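Local coordinates for protein putative dioxygenase (1H-3-hydroxy-4-oxoquinaldine 2,4-dioxygenase) (Mycobacteroides abscessus subsp. abscessus, PDB 6RA3) that cleaves the ring of the Pseudomonas quinolone signal PQS with dioxygen, forming N-octanoylanthranilate and carbon monoxide, at residues A[121-133]-A[187-201]. Sequence-based numbering, arbitrary orientation.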
loop_
_atom_site.group_PDB
_atom_site.type_symbol
_atom_site.label_atom_id
_atom_site.label_comp_id
_atom_site.label_asym_id
_atom_site.label_seq_id
_atom_site.Cartn_x
_atom_site.Cartn_y
_atom_site.Cartn_z
ATOM N N ASP A 121 0.407 23.868 16.312
ATOM C CA ASP A 121 -0.868 23.956 17.046
ATOM C C ASP A 121 -0.872 23.138 18.340
ATOM O O ASP A 121 -1.788 22.357 18.592
ATOM C CB ASP A 121 -2.025 23.542 16.140
ATOM C CG ASP A 121 -3.243 24.448 16.284
ATOM O OD1 ASP A 121 -4.002 24.307 17.271
ATOM O OD2 ASP A 121 -3.441 25.312 15.401
ATOM N N LEU A 122 0.155 23.335 19.170
ATOM C CA LEU A 122 0.289 22.682 20.472
ATOM C C LEU A 122 -0.005 23.690 21.586
ATOM O O LEU A 122 0.602 24.764 21.628
ATOM C CB LEU A 122 1.698 22.098 20.635
ATOM C CG LEU A 122 2.101 21.537 22.000
ATOM C CD1 LEU A 122 1.157 20.407 22.459
ATOM C CD2 LEU A 122 3.536 21.061 21.971
ATOM N N ILE A 123 -0.938 23.341 22.482
ATOM C CA ILE A 123 -1.359 24.242 23.562
ATOM C C ILE A 123 -0.152 24.586 24.427
ATOM O O ILE A 123 0.453 23.713 25.062
ATOM C CB ILE A 123 -2.498 23.594 24.375
ATOM C CG1 ILE A 123 -3.781 23.499 23.542
ATOM C CG2 ILE A 123 -2.797 24.345 25.661
ATOM C CD1 ILE A 123 -4.334 24.833 23.079
ATOM N N MET A 124 0.222 25.873 24.449
ATOM C CA MET A 124 1.442 26.274 25.136
ATOM C C MET A 124 1.196 26.707 26.580
ATOM O O MET A 124 2.141 26.730 27.380
ATOM C CB MET A 124 2.125 27.397 24.346
ATOM C CG MET A 124 2.797 26.912 23.043
ATOM S SD MET A 124 4.282 25.923 23.369
ATOM C CE MET A 124 4.493 25.191 21.730
ATOM N N THR A 125 -0.048 27.034 26.926
ATOM C CA THR A 125 -0.455 27.258 28.312
ATOM C C THR A 125 -0.455 25.941 29.091
ATOM O O THR A 125 -0.287 24.863 28.513
ATOM C CB THR A 125 -1.858 27.871 28.350
ATOM O OG1 THR A 125 -2.791 26.984 27.718
ATOM C CG2 THR A 125 -1.903 29.210 27.637
ATOM N N PRO A 126 -0.647 25.988 30.415
ATOM C CA PRO A 126 -1.061 24.771 31.127
ATOM C C PRO A 126 -2.407 24.276 30.613
ATOM O O PRO A 126 -3.220 25.030 30.061
ATOM C CB PRO A 126 -1.133 25.216 32.596
ATOM C CG PRO A 126 -0.138 26.354 32.693
ATOM C CD PRO A 126 -0.251 27.062 31.352
ATOM N N ALA A 127 -2.635 22.980 30.788
ATOM C CA ALA A 127 -3.826 22.355 30.239
ATOM C C ALA A 127 -5.093 23.029 30.768
ATOM O O ALA A 127 -5.370 22.956 31.978
ATOM C CB ALA A 127 -3.848 20.863 30.574
ATOM N N PRO A 128 -5.894 23.667 29.917
ATOM C CA PRO A 128 -7.216 24.113 30.364
ATOM C C PRO A 128 -8.006 22.952 30.950
ATOM O O PRO A 128 -7.825 21.793 30.568
ATOM C CB PRO A 128 -7.869 24.650 29.084
ATOM C CG PRO A 128 -6.710 25.031 28.213
ATOM C CD PRO A 128 -5.627 24.046 28.516
ATOM N N ARG A 129 -8.903 23.269 31.887
ATOM C CA ARG A 129 -9.640 22.202 32.549
ATOM C C ARG A 129 -10.686 21.579 31.637
ATOM O O ARG A 129 -11.101 20.444 31.884
ATOM C CB ARG A 129 -10.307 22.710 33.827
ATOM C CG ARG A 129 -9.338 23.265 34.855
ATOM C CD ARG A 129 -8.341 22.219 35.307
ATOM N NE ARG A 129 -8.993 21.040 35.869
ATOM C CZ ARG A 129 -8.371 19.886 36.098
ATOM N NH1 ARG A 129 -7.078 19.754 35.797
ATOM N NH2 ARG A 129 -9.042 18.856 36.612
ATOM N N GLU A 130 -11.133 22.298 30.609
ATOM C CA GLU A 130 -12.008 21.688 29.618
ATOM C C GLU A 130 -11.263 20.606 28.842
ATOM O O GLU A 130 -11.799 19.521 28.601
ATOM C CB GLU A 130 -12.547 22.761 28.670
ATOM C CG GLU A 130 -14.053 22.776 28.536
ATOM C CD GLU A 130 -14.512 23.489 27.279
ATOM O OE1 GLU A 130 -13.841 23.313 26.238
ATOM O OE2 GLU A 130 -15.537 24.216 27.331
ATOM N N PHE A 131 -10.020 20.889 28.452
ATOM C CA PHE A 131 -9.192 19.905 27.764
ATOM C C PHE A 131 -8.965 18.679 28.638
ATOM O O PHE A 131 -9.174 17.546 28.185
ATOM C CB PHE A 131 -7.859 20.552 27.368
ATOM C CG PHE A 131 -6.999 19.723 26.437
ATOM C CD1 PHE A 131 -7.496 19.246 25.227
ATOM C CD2 PHE A 131 -5.674 19.492 26.749
ATOM C CE1 PHE A 131 -6.687 18.527 24.367
ATOM C CE2 PHE A 131 -4.855 18.754 25.890
ATOM C CZ PHE A 131 -5.371 18.282 24.703
ATOM N N VAL A 132 -8.535 18.886 29.898
ATOM C CA VAL A 132 -8.302 17.763 30.809
ATOM C C VAL A 132 -9.583 16.960 30.991
ATOM O O VAL A 132 -9.543 15.726 31.114
ATOM C CB VAL A 132 -7.746 18.247 32.164
ATOM C CG1 VAL A 132 -7.642 17.065 33.141
ATOM C CG2 VAL A 132 -6.376 18.887 31.984
ATOM N N ALA A 133 -10.734 17.644 30.971
ATOM C CA ALA A 133 -12.032 16.976 31.054
ATOM C C ALA A 133 -12.252 16.027 29.877
ATOM O O ALA A 133 -12.780 14.926 30.057
ATOM C CB ALA A 133 -13.152 18.020 31.099
ATOM N N ILE A 187 -1.179 12.596 26.996
ATOM C CA ILE A 187 -1.315 14.051 26.996
ATOM C C ILE A 187 -1.593 14.559 28.414
ATOM O O ILE A 187 -0.876 15.423 28.941
ATOM C CB ILE A 187 -2.420 14.477 26.016
ATOM C CG1 ILE A 187 -2.100 13.991 24.581
ATOM C CG2 ILE A 187 -2.581 15.979 26.017
ATOM C CD1 ILE A 187 -3.238 14.216 23.586
ATOM N N ASP A 188 -2.630 14.018 29.061
ATOM C CA ASP A 188 -2.936 14.435 30.428
ATOM C C ASP A 188 -1.683 14.391 31.291
ATOM O O ASP A 188 -1.365 15.352 31.999
ATOM C CB ASP A 188 -4.048 13.557 30.999
ATOM C CG ASP A 188 -4.581 14.044 32.338
ATOM O OD1 ASP A 188 -4.803 15.260 32.508
ATOM O OD2 ASP A 188 -4.843 13.186 33.206
ATOM N N GLU A 189 -0.899 13.320 31.172
ATOM C CA GLU A 189 0.285 13.178 32.012
ATOM C C GLU A 189 1.365 14.192 31.635
ATOM O O GLU A 189 2.107 14.666 32.506
ATOM C CB GLU A 189 0.843 11.762 31.916
ATOM C CG GLU A 189 2.112 11.503 32.742
ATOM C CD GLU A 189 2.877 10.276 32.269
ATOM O OE1 GLU A 189 2.314 9.494 31.462
ATOM O OE2 GLU A 189 4.035 10.087 32.704
ATOM N N ALA A 190 1.500 14.500 30.342
ATOM C CA ALA A 190 2.536 15.433 29.911
ATOM C C ALA A 190 2.312 16.814 30.536
ATOM O O ALA A 190 3.249 17.444 31.035
ATOM C CB ALA A 190 2.555 15.509 28.383
ATOM N N TYR A 191 1.064 17.281 30.556
ATOM C CA TYR A 191 0.783 18.579 31.168
ATOM C C TYR A 191 0.893 18.541 32.689
ATOM O O TYR A 191 1.218 19.567 33.305
ATOM C CB TYR A 191 -0.594 19.074 30.763
ATOM C CG TYR A 191 -0.634 19.623 29.364
ATOM C CD1 TYR A 191 -0.978 18.808 28.293
ATOM C CD2 TYR A 191 -0.325 20.956 29.107
ATOM C CE1 TYR A 191 -1.021 19.304 26.993
ATOM C CE2 TYR A 191 -0.365 21.466 27.811
ATOM C CZ TYR A 191 -0.714 20.625 26.755
ATOM O OH TYR A 191 -0.768 21.089 25.462
ATOM N N ARG A 192 0.628 17.387 33.313
ATOM C CA ARG A 192 0.806 17.268 34.761
ATOM C C ARG A 192 2.274 17.231 35.155
ATOM O O ARG A 192 2.630 17.663 36.254
ATOM C CB ARG A 192 0.135 15.998 35.300
ATOM C CG ARG A 192 -1.370 15.990 35.259
ATOM C CD ARG A 192 -1.923 14.868 36.133
ATOM N NE ARG A 192 -0.966 13.790 36.363
ATOM C CZ ARG A 192 -0.947 12.627 35.713
ATOM N NH1 ARG A 192 -1.840 12.361 34.766
ATOM N NH2 ARG A 192 -0.024 11.723 36.023
ATOM N N THR A 193 3.127 16.674 34.303
ATOM C CA THR A 193 4.545 16.545 34.616
ATOM C C THR A 193 5.272 17.874 34.450
ATOM O O THR A 193 5.978 18.330 35.359
ATOM C CB THR A 193 5.168 15.493 33.697
ATOM O OG1 THR A 193 4.416 14.284 33.802
ATOM C CG2 THR A 193 6.665 15.241 34.040
ATOM N N TRP A 194 5.098 18.496 33.289
ATOM C CA TRP A 194 5.880 19.652 32.867
ATOM C C TRP A 194 5.190 20.967 33.152
ATOM O O TRP A 194 5.864 22.002 33.185
ATOM C CB TRP A 194 6.162 19.573 31.353
ATOM C CG TRP A 194 7.046 18.464 31.018
ATOM C CD1 TRP A 194 6.692 17.290 30.429
ATOM C CD2 TRP A 194 8.446 18.386 31.278
ATOM N NE1 TRP A 194 7.786 16.484 30.304
ATOM C CE2 TRP A 194 8.883 17.133 30.809
ATOM C CE3 TRP A 194 9.384 19.266 31.839
ATOM C CZ2 TRP A 194 10.225 16.721 30.886
ATOM C CZ3 TRP A 194 10.720 18.850 31.924
ATOM C CH2 TRP A 194 11.123 17.590 31.444
ATOM N N GLY A 195 3.873 20.941 33.352
ATOM C CA GLY A 195 3.055 22.130 33.479
ATOM C C GLY A 195 2.557 22.588 32.134
ATOM O O GLY A 195 1.345 22.707 31.905
ATOM N N SER A 196 3.497 22.837 31.226
ATOM C CA SER A 196 3.161 23.267 29.877
ATOM C C SER A 196 4.344 22.957 28.969
ATOM O O SER A 196 5.456 22.697 29.452
ATOM C CB SER A 196 2.821 24.767 29.828
ATOM O OG SER A 196 4.005 25.553 29.796
ATOM N N PRO A 197 4.135 22.968 27.650
ATOM C CA PRO A 197 5.267 22.729 26.727
ATOM C C PRO A 197 6.359 23.799 26.812
ATOM O O PRO A 197 7.545 23.494 26.613
ATOM C CB PRO A 197 4.595 22.722 25.346
ATOM C CG PRO A 197 3.108 22.728 25.590
ATOM C CD PRO A 197 2.900 23.336 26.939
ATOM N N MET A 198 5.993 25.050 27.105
ATOM C CA MET A 198 7.005 26.096 27.252
ATOM C C MET A 198 7.933 25.801 28.420
ATOM O O MET A 198 9.157 25.975 28.313
ATOM C CB MET A 198 6.334 27.446 27.424
ATOM C CG MET A 198 5.671 27.937 26.143
ATOM S SD MET A 198 4.870 29.534 26.320
ATOM C CE MET A 198 4.739 30.146 24.625
ATOM N N ARG A 199 7.377 25.331 29.539
ATOM C CA ARG A 199 8.225 24.917 30.648
ATOM C C ARG A 199 9.073 23.715 30.256
ATOM O O ARG A 199 10.258 23.632 30.618
ATOM C CB ARG A 199 7.368 24.631 31.886
ATOM C CG ARG A 199 6.856 25.913 32.558
ATOM C CD ARG A 199 5.928 25.642 33.738
ATOM N NE ARG A 199 6.605 24.987 34.862
ATOM C CZ ARG A 199 7.453 25.592 35.697
ATOM N NH1 ARG A 199 7.752 26.877 35.537
ATOM N NH2 ARG A 199 8.015 24.909 36.688
ATOM N N ARG A 200 8.501 22.779 29.490
ATOM C CA ARG A 200 9.326 21.691 28.973
ATOM C C ARG A 200 10.489 22.255 28.151
ATOM O O ARG A 200 11.641 21.826 28.313
ATOM C CB ARG A 200 8.476 20.708 28.151
ATOM C CG ARG A 200 9.110 19.301 28.018
ATOM C CD ARG A 200 10.241 19.221 26.967
ATOM N NE ARG A 200 10.996 17.964 27.058
ATOM C CZ ARG A 200 12.173 17.823 27.664
ATOM N NH1 ARG A 200 12.772 18.869 28.223
ATOM N NH2 ARG A 200 12.756 16.629 27.711
ATOM N N MET A 201 10.214 23.252 27.299
ATOM C CA MET A 201 11.272 23.840 26.460
ATOM C C MET A 201 12.372 24.506 27.289
ATOM O O MET A 201 13.565 24.392 26.956
ATOM C CB MET A 201 10.680 24.858 25.494
ATOM C CG MET A 201 9.761 24.247 24.464
ATOM S SD MET A 201 9.289 25.409 23.214
ATOM C CE MET A 201 7.537 25.655 23.338
HETATM O O HOH W 1 3.400 28.212 29.699
HETATM O O HOH W 2 -0.960 21.828 32.822
#
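Tyr191 reaches out of helix 177-194 into the loop 121-128, and its hydroxyl donates a hydrogen bond to Ile123 O (OH to O 2.9 Å), which lies at the ring edge, in the ring plane; the modelled position of this oxygen, and so the bond's detail, is somewhat uncertain. A tyrosine suits this place because one side chain offers both a long apolar flank and a polar end. Its CG is turned anti to its own carbonyl carbon (chi1 -77°), which sends the ring along the loop: Ala127 CB rests 3.7 Å from Tyr191 CG, small enough to let the backbone come close, while Leu122 CD1 touches the hydroxyl. The side chains of Phe131 and Tyr191 run at about a right angle to each other, and Tyr191 CE1 comes up at the edge of the Phe131 ring, 4.0 Å from CE2, which also meets the CG2 branch of Ile187.

In this alpha/beta-hydrolase fold the loop leaves the C-terminal end of strand 116-120 and leads into the helical cap, whose last long helix, 177-194, returns beside it. Asp121 OD1 is hydrogen-bonded to ND1 of His246, the probable proton donor/acceptor of the active site, and Tyr191 and Phe131 both lie against His97, a probable substrate-binding residue.

Gly195 turns the chain with positive phi, where a side chain would strike the preceding carbonyl. Its own carbonyl is joined to Ala127 N by a water (water O to Gly195 O 2.6 Å), and a second water links Met124 O to Ser196 OG. Ser196 also caps helix 197-202 through a weak bond from Arg199 N. Against this helix Met124, bent at chi2 (-71°), lays its SD 3.7 Å from Met198 CG and, tightly packed, 3.3 Å from Met201 CE, crossing both side chains nearly at right angles; unbranched, flexible thioether chains can bend to pack closely in a buried cluster. Pro197 suits the helix's first turn, where no N-H is needed, and its CB touches Met124 SD and Leu122 CD2, the latter at 3.9 Å.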